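Local atomic coordinates of CCHC-type domain-containing protein (Trypanosoma brucei brucei, PDB entry 7C45), a protein that probably trims guide RNAs as an RNase D-type 3'-5' exonuclease, binding RNA at a metal-dependent active site and carrying zinc knuckles. Residues A[29-34]-A[69-74]; A[36-41]-A[88-93]; A[127-132]-A[246-251]; A[201-206]-A[210-215]. All coordinates share one frame; numbering follows the deposited sequence.

Contact 1: A[29-34]-A[69-74]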
loop_
_atom_site.group_PDB
_atom_site.type_symbol
_atom_site.label_atom_id
_atom_site.label_comp_id
_atom_site.label_asym_id
_atom_site.label_seq_id
_atom_site.Cartn_x
_atom_site.Cartn_y
_atom_site.Cartn_z
ATOM N N VAL A 29 -4.089 -8.601 19.634
ATOM C CA VAL A 29 -3.053 -7.701 20.128
ATOM C C VAL A 29 -1.817 -8.479 20.578
ATOM O O VAL A 29 -0.687 -8.124 20.234
ATOM C CB VAL A 29 -3.608 -6.833 21.269
ATOM C CG1 VAL A 29 -2.496 -6.143 21.988
ATOM C CG2 VAL A 29 -4.598 -5.812 20.698
ATOM N N THR A 30 -2.013 -9.534 21.375
ATOM C CA THR A 30 -0.859 -10.337 21.789
ATOM C C THR A 30 -0.083 -10.874 20.580
ATOM O O THR A 30 1.150 -10.879 20.586
ATOM C CB THR A 30 -1.295 -11.479 22.700
ATOM O OG1 THR A 30 -1.996 -10.956 23.820
ATOM C CG2 THR A 30 -0.084 -12.241 23.196
ATOM N N SER A 31 -0.775 -11.315 19.530
ATOM C CA SER A 31 -0.066 -11.785 18.336
ATOM C C SER A 31 0.745 -10.670 17.695
ATOM O O SER A 31 1.946 -10.815 17.439
ATOM C CB SER A 31 -1.054 -12.345 17.327
ATOM O OG SER A 31 -0.393 -12.667 16.118
ATOM N N LEU A 32 0.101 -9.533 17.436
ATOM C CA LEU A 32 0.802 -8.447 16.768
ATOM C C LEU A 32 1.940 -7.908 17.616
ATOM O O LEU A 32 2.915 -7.381 17.075
ATOM C CB LEU A 32 -0.176 -7.323 16.431
ATOM C CG LEU A 32 -1.275 -7.656 15.461
ATOM C CD1 LEU A 32 -2.301 -6.519 15.467
ATOM C CD2 LEU A 32 -0.716 -7.897 14.062
ATOM N N GLN A 33 1.841 -8.044 18.944
ATOM C CA GLN A 33 2.916 -7.594 19.825
ATOM C C GLN A 33 4.234 -8.299 19.559
ATOM O O GLN A 33 5.299 -7.750 19.869
ATOM C CB GLN A 33 2.524 -7.800 21.281
ATOM C CG GLN A 33 1.696 -6.672 21.792
ATOM C CD GLN A 33 1.244 -6.874 23.208
ATOM O OE1 GLN A 33 1.217 -7.986 23.718
ATOM N NE2 GLN A 33 0.863 -5.783 23.851
ATOM N N GLY A 34 4.198 -9.519 19.045
ATOM C CA GLY A 34 5.411 -10.229 18.684
ATOM C C GLY A 34 5.888 -10.024 17.259
ATOM O O GLY A 34 6.793 -10.729 16.813
ATOM N N VAL A 69 -2.193 -15.127 9.450
ATOM C CA VAL A 69 -3.604 -14.773 9.509
ATOM C C VAL A 69 -3.735 -13.299 9.147
ATOM O O VAL A 69 -2.808 -12.516 9.351
ATOM C CB VAL A 69 -4.212 -15.040 10.915
ATOM C CG1 VAL A 69 -3.729 -14.021 11.913
ATOM C CG2 VAL A 69 -5.735 -15.047 10.880
ATOM N N VAL A 70 -4.903 -12.920 8.647
ATOM C CA VAL A 70 -5.262 -11.513 8.464
ATOM C C VAL A 70 -6.296 -11.163 9.527
ATOM O O VAL A 70 -7.370 -11.774 9.571
ATOM C CB VAL A 70 -5.816 -11.250 7.055
ATOM C CG1 VAL A 70 -6.340 -9.808 6.927
ATOM C CG2 VAL A 70 -4.753 -11.562 6.010
ATOM N N PHE A 71 -5.963 -10.232 10.411
ATOM C CA PHE A 71 -6.938 -9.808 11.415
ATOM C C PHE A 71 -7.811 -8.729 10.798
ATOM O O PHE A 71 -7.289 -7.766 10.238
ATOM C CB PHE A 71 -6.255 -9.268 12.667
ATOM C CG PHE A 71 -5.506 -10.315 13.476
ATOM C CD1 PHE A 71 -6.174 -11.392 14.023
ATOM C CD2 PHE A 71 -4.137 -10.162 13.727
ATOM C CE1 PHE A 71 -5.495 -12.327 14.785
ATOM C CE2 PHE A 71 -3.440 -11.092 14.478
ATOM C CZ PHE A 71 -4.116 -12.169 15.019
ATOM N N LEU A 72 -9.127 -8.886 10.892
ATOM C CA LEU A 72 -10.052 -7.841 10.470
ATOM C C LEU A 72 -10.645 -7.247 11.740
ATOM O O LEU A 72 -11.549 -7.831 12.341
ATOM C CB LEU A 72 -11.138 -8.379 9.551
ATOM C CG LEU A 72 -10.637 -9.095 8.297
ATOM C CD1 LEU A 72 -11.809 -9.691 7.564
ATOM C CD2 LEU A 72 -9.883 -8.102 7.411
ATOM N N PHE A 73 -10.130 -6.102 12.152
ATOM C CA PHE A 73 -10.602 -5.484 13.381
ATOM C C PHE A 73 -11.908 -4.770 13.087
ATOM O O PHE A 73 -11.932 -3.821 12.306
ATOM C CB PHE A 73 -9.577 -4.505 13.932
ATOM C CG PHE A 73 -8.351 -5.163 14.482
ATOM C CD1 PHE A 73 -8.370 -5.721 15.750
ATOM C CD2 PHE A 73 -7.185 -5.224 13.740
ATOM C CE1 PHE A 73 -7.249 -6.326 16.271
ATOM C CE2 PHE A 73 -6.042 -5.819 14.264
ATOM C CZ PHE A 73 -6.077 -6.361 15.534
ATOM N N ASP A 74 -12.995 -5.231 13.707
ATOM C CA ASP A 74 -14.293 -4.589 13.517
ATOM C C ASP A 74 -14.376 -3.425 14.506
ATOM O O ASP A 74 -14.916 -3.530 15.611
ATOM C CB ASP A 74 -15.422 -5.595 13.692
ATOM C CG ASP A 74 -16.782 -5.000 13.387
ATOM O OD1 ASP A 74 -16.883 -3.773 13.277
ATOM O OD2 ASP A 74 -17.756 -5.763 13.279
#

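Contact 2: A[36-41]-A[88-93]. With CA (calcium ion), chain E; CA (calcium ion), chain F; nucleotides of chain B.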
loop_
_atom_site.group_PDB
_atom_site.type_symbol
_atom_site.label_atom_id
_atom_site.label_comp_id
_atom_site.label_asym_id
_atom_site.label_seq_id
_atom_site.Cartn_x
_atom_site.Cartn_y
_atom_site.Cartn_z
ATOM N N ARG A 36 7.618 -8.105 13.913
ATOM C CA ARG A 36 8.590 -7.120 13.467
ATOM C C ARG A 36 8.029 -6.187 12.405
ATOM O O ARG A 36 8.464 -5.033 12.321
ATOM C CB ARG A 36 9.835 -7.820 12.899
ATOM C CG ARG A 36 10.527 -8.775 13.868
ATOM C CD ARG A 36 10.911 -8.063 15.162
ATOM N NE ARG A 36 11.572 -6.807 14.874
ATOM C CZ ARG A 36 11.628 -5.783 15.717
ATOM N NH1 ARG A 36 12.265 -4.669 15.356
ATOM N NH2 ARG A 36 11.045 -5.859 16.912
ATOM N N SER A 37 7.102 -6.676 11.578
ATOM C CA SER A 37 6.424 -5.868 10.572
ATOM C C SER A 37 4.935 -6.191 10.572
ATOM O O SER A 37 4.552 -7.360 10.651
ATOM C CB SER A 37 7.003 -6.108 9.172
ATOM O OG SER A 37 8.363 -5.755 9.145
ATOM N N ILE A 38 4.101 -5.152 10.482
ATOM C CA ILE A 38 2.649 -5.305 10.435
ATOM C C ILE A 38 2.127 -4.513 9.248
ATOM O O ILE A 38 2.248 -3.288 9.230
ATOM C CB ILE A 38 1.961 -4.808 11.718
ATOM C CG1 ILE A 38 2.540 -5.477 12.963
ATOM C CG2 ILE A 38 0.447 -5.008 11.617
ATOM C CD1 ILE A 38 2.035 -4.858 14.197
ATOM N N ALA A 39 1.561 -5.207 8.265
ATOM C CA ALA A 39 0.869 -4.556 7.162
ATOM C C ALA A 39 -0.492 -4.068 7.645
ATOM O O ALA A 39 -1.237 -4.841 8.251
ATOM C CB ALA A 39 0.689 -5.527 6.003
ATOM N N LEU A 40 -0.816 -2.811 7.347
ATOM C CA LEU A 40 -2.065 -2.198 7.793
ATOM C C LEU A 40 -2.859 -1.644 6.624
ATOM O O LEU A 40 -2.301 -1.244 5.603
ATOM C CB LEU A 40 -1.823 -1.078 8.773
ATOM C CG LEU A 40 -1.308 -1.499 10.137
ATOM C CD1 LEU A 40 -0.906 -0.270 10.922
ATOM C CD2 LEU A 40 -2.373 -2.278 10.911
ATOM N N ASP A 41 -4.173 -1.598 6.818
ATOM C CA ASP A 41 -5.116 -1.086 5.839
ATOM C C ASP A 41 -6.363 -0.675 6.615
ATOM O O ASP A 41 -6.588 -1.131 7.737
ATOM C CB ASP A 41 -5.396 -2.153 4.785
ATOM C CG ASP A 41 -6.206 -1.658 3.611
ATOM O OD1 ASP A 41 -6.275 -0.456 3.367
ATOM O OD2 ASP A 41 -6.755 -2.521 2.920
ATOM N N GLN A 88 -2.994 1.222 20.538
ATOM C CA GLN A 88 -2.265 2.482 20.375
ATOM C C GLN A 88 -0.789 2.318 20.714
ATOM O O GLN A 88 0.075 2.936 20.088
ATOM C CB GLN A 88 -2.895 3.586 21.228
ATOM C CG GLN A 88 -2.881 3.330 22.716
ATOM C CD GLN A 88 -3.631 4.393 23.488
ATOM O OE1 GLN A 88 -3.582 5.575 23.143
ATOM N NE2 GLN A 88 -4.343 3.977 24.539
ATOM N N SER A 89 -0.478 1.475 21.696
ATOM C CA SER A 89 0.914 1.305 22.080
ATOM C C SER A 89 1.708 0.617 20.977
ATOM O O SER A 89 2.847 0.983 20.688
ATOM C CB SER A 89 0.982 0.507 23.378
ATOM O OG SER A 89 2.312 0.219 23.706
ATOM N N LEU A 90 1.119 -0.386 20.360
ATOM C CA LEU A 90 1.762 -1.063 19.254
ATOM C C LEU A 90 1.911 -0.130 18.052
ATOM O O LEU A 90 2.954 -0.117 17.383
ATOM C CB LEU A 90 0.919 -2.286 18.937
ATOM C CG LEU A 90 1.139 -3.363 17.915
ATOM C CD1 LEU A 90 0.140 -4.425 18.272
ATOM C CD2 LEU A 90 0.834 -2.797 16.569
ATOM N N LEU A 91 0.868 0.637 17.743
ATOM C CA LEU A 91 0.971 1.538 16.600
ATOM C C LEU A 91 2.034 2.602 16.829
ATOM O O LEU A 91 2.681 3.037 15.876
ATOM C CB LEU A 91 -0.388 2.171 16.296
ATOM C CG LEU A 91 -1.500 1.192 15.895
ATOM C CD1 LEU A 91 -2.897 1.795 15.982
ATOM C CD2 LEU A 91 -1.225 0.688 14.492
ATOM N N SER A 92 2.265 2.992 18.075
ATOM C CA SER A 92 3.232 4.022 18.433
ATOM C C SER A 92 4.658 3.508 18.612
ATOM O O SER A 92 5.566 4.331 18.776
ATOM C CB SER A 92 2.812 4.720 19.744
ATOM O OG SER A 92 1.487 5.183 19.666
ATOM N N ASP A 93 4.874 2.189 18.603
ATOM C CA ASP A 93 6.170 1.572 18.873
ATOM C C ASP A 93 7.055 1.632 17.632
ATOM O O ASP A 93 6.864 0.867 16.682
ATOM C CB ASP A 93 5.957 0.125 19.311
ATOM C CG ASP A 93 7.223 -0.553 19.784
ATOM O OD1 ASP A 93 8.335 -0.038 19.604
ATOM O OD2 ASP A 93 7.081 -1.656 20.347
HETATM CA CA CA E . -8.159 -1.942 1.333
HETATM CA CA CA F . -6.019 1.273 1.728
ATOM P P U B 10 -8.213 1.297 -0.223
ATOM O OP1 U B 10 -7.988 0.191 0.726
ATOM O OP2 U B 10 -8.380 1.024 -1.682
ATOM O "O5'" U B 10 -9.482 2.144 0.253
ATOM C "C5'" U B 10 -9.716 2.356 1.636
ATOM C "C4'" U B 10 -10.936 3.206 1.869
ATOM O "O4'" U B 10 -10.861 4.375 1.029
ATOM C "C3'" U B 10 -12.269 2.577 1.500
ATOM O "O3'" U B 10 -12.771 1.740 2.516
ATOM C "C2'" U B 10 -13.153 3.789 1.255
ATOM O "O2'" U B 10 -13.601 4.312 2.498
ATOM C "C1'" U B 10 -12.157 4.771 0.641
ATOM N N1 U B 10 -12.217 4.790 -0.832
ATOM C C2 U B 10 -13.228 5.549 -1.376
ATOM O O2 U B 10 -14.031 6.150 -0.677
ATOM N N3 U B 10 -13.254 5.559 -2.748
ATOM C C4 U B 10 -12.379 4.907 -3.593
ATOM O O4 U B 10 -12.536 5.015 -4.806
ATOM C C5 U B 10 -11.349 4.150 -2.948
ATOM C C6 U B 10 -11.301 4.120 -1.613
HETATM O O HOH W 1 -8.384 -4.763 0.877
HETATM O O HOH W 2 -9.803 -2.489 -0.449
HETATM O O HOH W 3 -7.125 2.513 3.431
HETATM O O HOH W 4 -4.143 0.480 0.383
HETATM O O HOH W 5 -4.074 2.563 2.554
#

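Contact 3: A[127-132]-A[246-251]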
loop_
_atom_site.group_PDB
_atom_site.type_symbol
_atom_site.label_atom_id
_atom_site.label_comp_id
_atom_site.label_asym_id
_atom_site.label_seq_id
_atom_site.Cartn_x
_atom_site.Cartn_y
_atom_site.Cartn_z
ATOM N N PHE A 127 7.576 3.812 -1.632
ATOM C CA PHE A 127 8.782 3.054 -1.989
ATOM C C PHE A 127 8.848 2.835 -3.498
ATOM O O PHE A 127 9.863 3.132 -4.145
ATOM C CB PHE A 127 8.806 1.713 -1.241
ATOM C CG PHE A 127 10.205 1.206 -0.898
ATOM C CD1 PHE A 127 11.224 1.269 -1.818
ATOM C CD2 PHE A 127 10.477 0.699 0.358
ATOM C CE1 PHE A 127 12.513 0.795 -1.511
ATOM C CE2 PHE A 127 11.760 0.243 0.700
ATOM C CZ PHE A 127 12.777 0.299 -0.246
ATOM N N PHE A 128 7.756 2.349 -4.080
ATOM C CA PHE A 128 7.752 2.093 -5.517
ATOM C C PHE A 128 7.927 3.384 -6.300
ATOM O O PHE A 128 8.688 3.428 -7.272
ATOM C CB PHE A 128 6.470 1.384 -5.936
ATOM C CG PHE A 128 6.477 0.920 -7.377
ATOM C CD1 PHE A 128 7.142 -0.244 -7.734
ATOM C CD2 PHE A 128 5.839 1.648 -8.358
ATOM C CE1 PHE A 128 7.154 -0.671 -9.049
ATOM C CE2 PHE A 128 5.840 1.219 -9.676
ATOM C CZ PHE A 128 6.490 0.062 -10.019
ATOM N N THR A 129 7.242 4.457 -5.888
ATOM C CA THR A 129 7.444 5.737 -6.563
ATOM C C THR A 129 8.891 6.204 -6.450
ATOM O O THR A 129 9.461 6.688 -7.430
ATOM C CB THR A 129 6.483 6.788 -6.004
ATOM O OG1 THR A 129 5.155 6.375 -6.307
ATOM C CG2 THR A 129 6.744 8.146 -6.651
ATOM N N ALA A 130 9.516 6.037 -5.274
ATOM C CA ALA A 130 10.885 6.512 -5.083
ATOM C C ALA A 130 11.842 5.806 -6.027
ATOM O O ALA A 130 12.806 6.410 -6.516
ATOM C CB ALA A 130 11.321 6.296 -3.630
ATOM N N ILE A 131 11.571 4.536 -6.302
ATOM C CA ILE A 131 12.365 3.787 -7.274
ATOM C C ILE A 131 12.202 4.399 -8.657
ATOM O O ILE A 131 13.185 4.660 -9.361
ATOM C CB ILE A 131 11.962 2.304 -7.252
ATOM C CG1 ILE A 131 12.398 1.669 -5.922
ATOM C CG2 ILE A 131 12.540 1.536 -8.460
ATOM C CD1 ILE A 131 11.854 0.273 -5.690
ATOM N N GLN A 132 10.953 4.649 -9.064
ATOM C CA GLN A 132 10.730 5.293 -10.360
ATOM C C GLN A 132 11.347 6.676 -10.418
ATOM O O GLN A 132 11.785 7.108 -11.488
ATOM C CB GLN A 132 9.238 5.408 -10.674
ATOM C CG GLN A 132 8.514 4.121 -10.478
ATOM C CD GLN A 132 9.231 2.961 -11.104
ATOM O OE1 GLN A 132 9.616 2.996 -12.282
ATOM N NE2 GLN A 132 9.434 1.933 -10.328
ATOM N N ALA A 246 9.571 17.882 -4.453
ATOM C CA ALA A 246 10.532 18.454 -3.518
ATOM C C ALA A 246 10.881 17.466 -2.407
ATOM O O ALA A 246 12.043 17.364 -2.004
ATOM C CB ALA A 246 9.995 19.760 -2.936
ATOM N N TRP A 247 9.891 16.725 -1.896
ATOM C CA TRP A 247 10.212 15.719 -0.882
ATOM C C TRP A 247 11.066 14.598 -1.470
ATOM O O TRP A 247 11.965 14.087 -0.801
ATOM C CB TRP A 247 8.941 15.151 -0.261
ATOM C CG TRP A 247 8.266 16.120 0.639
ATOM C CD1 TRP A 247 8.621 17.424 0.873
ATOM C CD2 TRP A 247 7.136 15.856 1.462
ATOM N NE1 TRP A 247 7.749 17.992 1.771
ATOM C CE2 TRP A 247 6.838 17.052 2.150
ATOM C CE3 TRP A 247 6.343 14.735 1.672
ATOM C CZ2 TRP A 247 5.772 17.142 3.042
ATOM C CZ3 TRP A 247 5.281 14.837 2.551
ATOM C CH2 TRP A 247 5.003 16.031 3.217
ATOM N N LEU A 248 10.795 14.194 -2.708
ATOM C CA LEU A 248 11.630 13.180 -3.352
ATOM C C LEU A 248 13.068 13.667 -3.471
ATOM O O LEU A 248 14.018 12.938 -3.146
ATOM C CB LEU A 248 11.061 12.835 -4.726
ATOM C CG LEU A 248 9.819 11.928 -4.698
ATOM C CD1 LEU A 248 9.110 11.885 -6.025
ATOM C CD2 LEU A 248 10.179 10.527 -4.292
ATOM N N GLU A 249 13.242 14.905 -3.942
ATOM C CA GLU A 249 14.587 15.467 -4.041
ATOM C C GLU A 249 15.288 15.441 -2.688
ATOM O O GLU A 249 16.477 15.114 -2.606
ATOM C CB GLU A 249 14.540 16.897 -4.594
ATOM C CG GLU A 249 13.929 17.041 -5.989
ATOM C CD GLU A 249 14.969 17.104 -7.114
ATOM O OE1 GLU A 249 16.119 16.667 -6.884
ATOM O OE2 GLU A 249 14.623 17.578 -8.220
ATOM N N ARG A 250 14.556 15.748 -1.613
ATOM C CA ARG A 250 15.162 15.851 -0.290
ATOM C C ARG A 250 15.516 14.483 0.288
ATOM O O ARG A 250 16.639 14.267 0.757
ATOM C CB ARG A 250 14.213 16.593 0.647
ATOM C CG ARG A 250 14.610 16.545 2.097
ATOM C CD ARG A 250 13.602 17.370 2.884
ATOM N NE ARG A 250 13.846 17.336 4.316
ATOM C CZ ARG A 250 13.057 17.918 5.209
ATOM N NH1 ARG A 250 13.346 17.844 6.500
ATOM N NH2 ARG A 250 11.971 18.564 4.805
ATOM N N TYR A 251 14.572 13.549 0.270
ATOM C CA TYR A 251 14.760 12.278 0.959
ATOM C C TYR A 251 15.424 11.211 0.101
ATOM O O TYR A 251 16.141 10.358 0.636
ATOM C CB TYR A 251 13.409 11.755 1.468
ATOM C CG TYR A 251 12.863 12.613 2.587
ATOM C CD1 TYR A 251 13.211 12.360 3.909
ATOM C CD2 TYR A 251 12.030 13.693 2.325
ATOM C CE1 TYR A 251 12.747 13.156 4.938
ATOM C CE2 TYR A 251 11.547 14.487 3.355
ATOM C CZ TYR A 251 11.913 14.214 4.656
ATOM O OH TYR A 251 11.456 15.007 5.680
#

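Contact 4: A[201-206]-A[210-215]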
loop_
_atom_site.group_PDB
_atom_site.type_symbol
_atom_site.label_atom_id
_atom_site.label_comp_id
_atom_site.label_asym_id
_atom_site.label_seq_id
_atom_site.Cartn_x
_atom_site.Cartn_y
_atom_site.Cartn_z
ATOM N N TYR A 201 9.729 -8.191 -1.347
ATOM C CA TYR A 201 10.454 -7.837 -2.548
ATOM C C TYR A 201 11.184 -6.513 -2.412
ATOM O O TYR A 201 12.248 -6.342 -3.006
ATOM C CB TYR A 201 9.498 -7.751 -3.733
ATOM C CG TYR A 201 8.937 -9.071 -4.195
ATOM C CD1 TYR A 201 7.800 -9.619 -3.598
ATOM C CD2 TYR A 201 9.532 -9.765 -5.229
ATOM C CE1 TYR A 201 7.284 -10.810 -4.027
ATOM C CE2 TYR A 201 9.025 -10.956 -5.659
ATOM C CZ TYR A 201 7.901 -11.470 -5.068
ATOM O OH TYR A 201 7.403 -12.657 -5.516
ATOM N N LEU A 202 10.623 -5.571 -1.653
ATOM C CA LEU A 202 11.114 -4.202 -1.639
ATOM C C LEU A 202 12.034 -3.903 -0.470
ATOM O O LEU A 202 12.912 -3.047 -0.597
ATOM C CB LEU A 202 9.927 -3.228 -1.622
ATOM C CG LEU A 202 9.101 -3.180 -2.916
ATOM C CD1 LEU A 202 7.798 -2.363 -2.772
ATOM C CD2 LEU A 202 9.947 -2.642 -4.081
ATOM N N VAL A 203 11.860 -4.590 0.654
ATOM C CA VAL A 203 12.565 -4.298 1.893
ATOM C C VAL A 203 13.669 -5.324 2.075
ATOM O O VAL A 203 13.446 -6.529 1.895
ATOM C CB VAL A 203 11.596 -4.308 3.089
ATOM C CG1 VAL A 203 12.291 -3.853 4.355
ATOM C CG2 VAL A 203 10.413 -3.440 2.787
ATOM N N GLY A 204 14.861 -4.850 2.431
ATOM C CA GLY A 204 15.982 -5.744 2.630
ATOM C C GLY A 204 16.424 -6.464 1.383
ATOM O O GLY A 204 17.098 -7.490 1.476
ATOM N N ASN A 205 16.043 -5.966 0.210
ATOM C CA ASN A 205 16.487 -6.533 -1.057
ATOM C C ASN A 205 17.719 -5.757 -1.490
ATOM O O ASN A 205 17.618 -4.591 -1.884
ATOM C CB ASN A 205 15.390 -6.466 -2.114
ATOM C CG ASN A 205 15.793 -7.134 -3.416
ATOM O OD1 ASN A 205 16.975 -7.278 -3.716
ATOM N ND2 ASN A 205 14.809 -7.526 -4.207
ATOM N N LYS A 206 18.877 -6.414 -1.423
ATOM C CA LYS A 206 20.133 -5.746 -1.738
ATOM C C LYS A 206 20.093 -5.062 -3.100
ATOM O O LYS A 206 20.717 -4.009 -3.277
ATOM C CB LYS A 206 21.287 -6.753 -1.666
ATOM N N VAL A 210 16.900 2.013 -4.020
ATOM C CA VAL A 210 16.601 3.039 -3.032
ATOM C C VAL A 210 16.706 2.416 -1.648
ATOM O O VAL A 210 16.287 1.275 -1.448
ATOM C CB VAL A 210 15.201 3.640 -3.271
ATOM C CG1 VAL A 210 14.901 4.705 -2.241
ATOM C CG2 VAL A 210 15.151 4.236 -4.671
ATOM N N ASP A 211 17.290 3.161 -0.708
ATOM C CA ASP A 211 17.518 2.677 0.652
ATOM C C ASP A 211 16.219 2.675 1.452
ATOM O O ASP A 211 15.458 3.640 1.410
ATOM C CB ASP A 211 18.545 3.571 1.364
ATOM C CG ASP A 211 19.932 3.517 0.732
ATOM O OD1 ASP A 211 20.365 2.413 0.356
ATOM O OD2 ASP A 211 20.592 4.582 0.631
ATOM N N VAL A 212 15.969 1.590 2.193
ATOM C CA VAL A 212 14.747 1.525 2.987
ATOM C C VAL A 212 14.710 2.644 4.023
ATOM O O VAL A 212 13.647 3.194 4.305
ATOM C CB VAL A 212 14.605 0.139 3.635
ATOM C CG1 VAL A 212 14.717 -0.933 2.581
ATOM C CG2 VAL A 212 15.675 -0.073 4.639
ATOM N N VAL A 213 15.862 3.024 4.572
ATOM C CA VAL A 213 15.899 4.086 5.573
ATOM C C VAL A 213 15.427 5.410 4.969
ATOM O O VAL A 213 14.692 6.182 5.604
ATOM C CB VAL A 213 17.318 4.215 6.148
ATOM C CG1 VAL A 213 17.420 5.465 6.946
ATOM C CG2 VAL A 213 17.660 3.028 7.016
ATOM N N ALA A 214 15.838 5.683 3.726
ATOM C CA ALA A 214 15.392 6.893 3.050
ATOM C C ALA A 214 13.879 6.911 2.914
ATOM O O ALA A 214 13.238 7.939 3.157
ATOM C CB ALA A 214 16.026 7.002 1.670
ATOM N N VAL A 215 13.291 5.783 2.531
ATOM C CA VAL A 215 11.846 5.740 2.354
ATOM C C VAL A 215 11.141 5.791 3.708
ATOM O O VAL A 215 10.038 6.342 3.825
ATOM C CB VAL A 215 11.438 4.503 1.549
ATOM C CG1 VAL A 215 9.946 4.517 1.283
ATOM C CG2 VAL A 215 12.196 4.461 0.224
#

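Contact 1: A[29-34]-A[69-74]
Leu-32 sets one methyl against the edge of each of two rings, Phe-71 and Phe-73, joining helix 22-33 to strand 70-74 in the RNase H-like exonuclease fold, where helices cover a mixed beta-sheet. The short helix and strand segments approach to 10.9 Å between axes, their N-to-C directions 133° apart. In the tight part, CD1 of Leu-32 meets the edge of the Phe-73 ring, 3.8 Å from CZ, the two side chains coming from opposite directions. The other branch, CD2, lies 4.1 Å from CD2 of Phe-71, again at a ring edge, and here the side chains slide past one another. With CG of Leu-32 anti to its carbonyl carbon (chi1 -64°), the branched end is carried down to the strand. Phe-73 also meets Phe-83 edge-to-face, while Met-87 and Leu-90 of helix 80-92 press on Leu-32. The other side is looser: Thr-30 and Gln-33 on the far side of the helix, and Gly-34 just beyond it, are exposed to solvent, and partly exposed Ser-31 marks the border. The strand alternates in the usual way, sending Val-70 and Leu-72 to the other face of the sheet, against helix 182-202. Phe-71 is held on two sides: CG1 of Val-69 lies 3.6 Å above one face, toward the rim, and OG of Ser-31 stands in the ring plane, 3.8 Å from CE2.

Contact 2: A[36-41]-A[88-93]
Ile-38 and Leu-90 make the first of two apolar pairs between strand 37-44 and helix 80-92. Ile-38 CD1 meets Leu-90 CD2 at 3.4 Å, tighter than ordinary van der Waals contact, and one strand alternation further on Leu-40 CD1 reaches Leu-91 CD2 at 3.7 Å. In each pair the side chains meet at a slant, and the closest atoms are terminal methyls. Leu-90 has CG anti to its backbone N (chi1 -178°), which turns its branched end down onto Ile-38. Among the polar interactions, Ser-92 OG donates to Gln-88 O at 2.7 Å, while Ser-92 N reaches the same oxygen from the opposite face of the carbonyl plane, so two donors grip one acceptor near the end of the helix. Metal coordination falls to Asp-41, next along the strand after Leu-40. It divides its carboxylate between two calcium ions, OD2 binding one at 2.2 Å and OD1 the other at 2.4 Å; OP1 of U10 in the bound RNA bridges both ions. Glu-43 and Asp-191 complete the ion on OD2, and a further phosphate of the RNA binds the ion on OD1, consistent with the two-metal centre of DEDD exonucleases; Asp-41 also binds manganese in this protein. Strand 37-44 runs between strands 57-64 and 97-100. One face is covered by helices 80-92 and 22-33, whose Leu-32 touches Ile-38, whereas Ala-39 on the other face meets helix 182-202.

Contact 3: A[127-132]-A[246-251]
Leu-248 reaches across to Thr-129 and Ala-130 in a small helix-on-helix packing that joins helix 245-251 to helix 124-136 of the exonuclease fold. In the first shell the two branches of the leucine divide the work: CD2 lies 4.2 Å from CA of Ala-130, against backbone as much as methyl, while CD1 approaches CG2 of Thr-129 at 4.5 Å. CG of Leu-248 stands anti to the carbonyl carbon (chi1 -76°), extending the fork toward the facing helix. The contact is buried but light, and the nearest CA atoms are those of Ala-130 and Leu-248, 6.9 Å apart. One shell out, Trp-133 and Asn-139 also touch Leu-248, and Thr-129 turns its hydroxyl to the carbonyl O of Arg-140, which would help set the rotation that brings CG2 to the leucine. Phe-128 looks instead to helix 144-152; NE2 of Gln-132 lies 3.5 Å above one face of its ring, offset toward the rim, and makes a weak bond to Phe-128 O. On the second helix, Tyr-251 bonds through OH to Gln-221 of helix 212-226, and the same OH sits 3.3 Å above the centre of the Arg-250 guanidinium.

Contact 4: A[201-206]-A[210-215]
CG1 of Val-212 sits at the edge of the peptide between Val-203 and Gly-204, near its plane, on the side of the Gly-204 N-H, within the loop connecting helices 182-202 and 212-226. This one methyl lies 3.9 Å from the amide N of Gly-204 and 4.2 Å from the carbonyl O of Leu-202. The amide of Asn-205 is used at its edge: Tyr-201 O lies near its plane and accepts from ND2 at 3.1 Å with an N-H...O angle of 155°, the donor approaching in the carbonyl plane, while OD1 takes the N-H of Asp-207. Both ends of the amide are thus held, which should fix its rotation and the turn beyond the helix. Gly-204 bends the chain with positive phi (65°). Phe-127 and Leu-122 back the contact, touching Val-212 and Val-203 respectively. In Val-212, CG1 stands beside the backbone N (chi1 -53°), and from there it meets CG1 of Val-203 at 4.2 Å, the two side chains lying roughly perpendicular.

In the fold
Contacts 1 and 2 lie in the sheet region of the exonuclease fold, their centres about 10 Å apart, and their segments alternate along the chain. They form one core: helix 22-33 leads into strand 37-44, both contacts reach the same mixed sheet, and the two touch each other. Contacts 3 and 4 form a second cluster, their centres about 12 Å apart, in which contact 4 is nested inside the loop closed by contact 3; Phe-127 touches Leu-202 and Val-212. Contacts 1 and 3, with centres about 31 Å apart, lie on opposite sides of the chain's centre. The metal-binding residue of contact 2 thus belongs to the sheet core, while the second cluster packs helices 124-136, 182-202, 212-226 and 245-251 together.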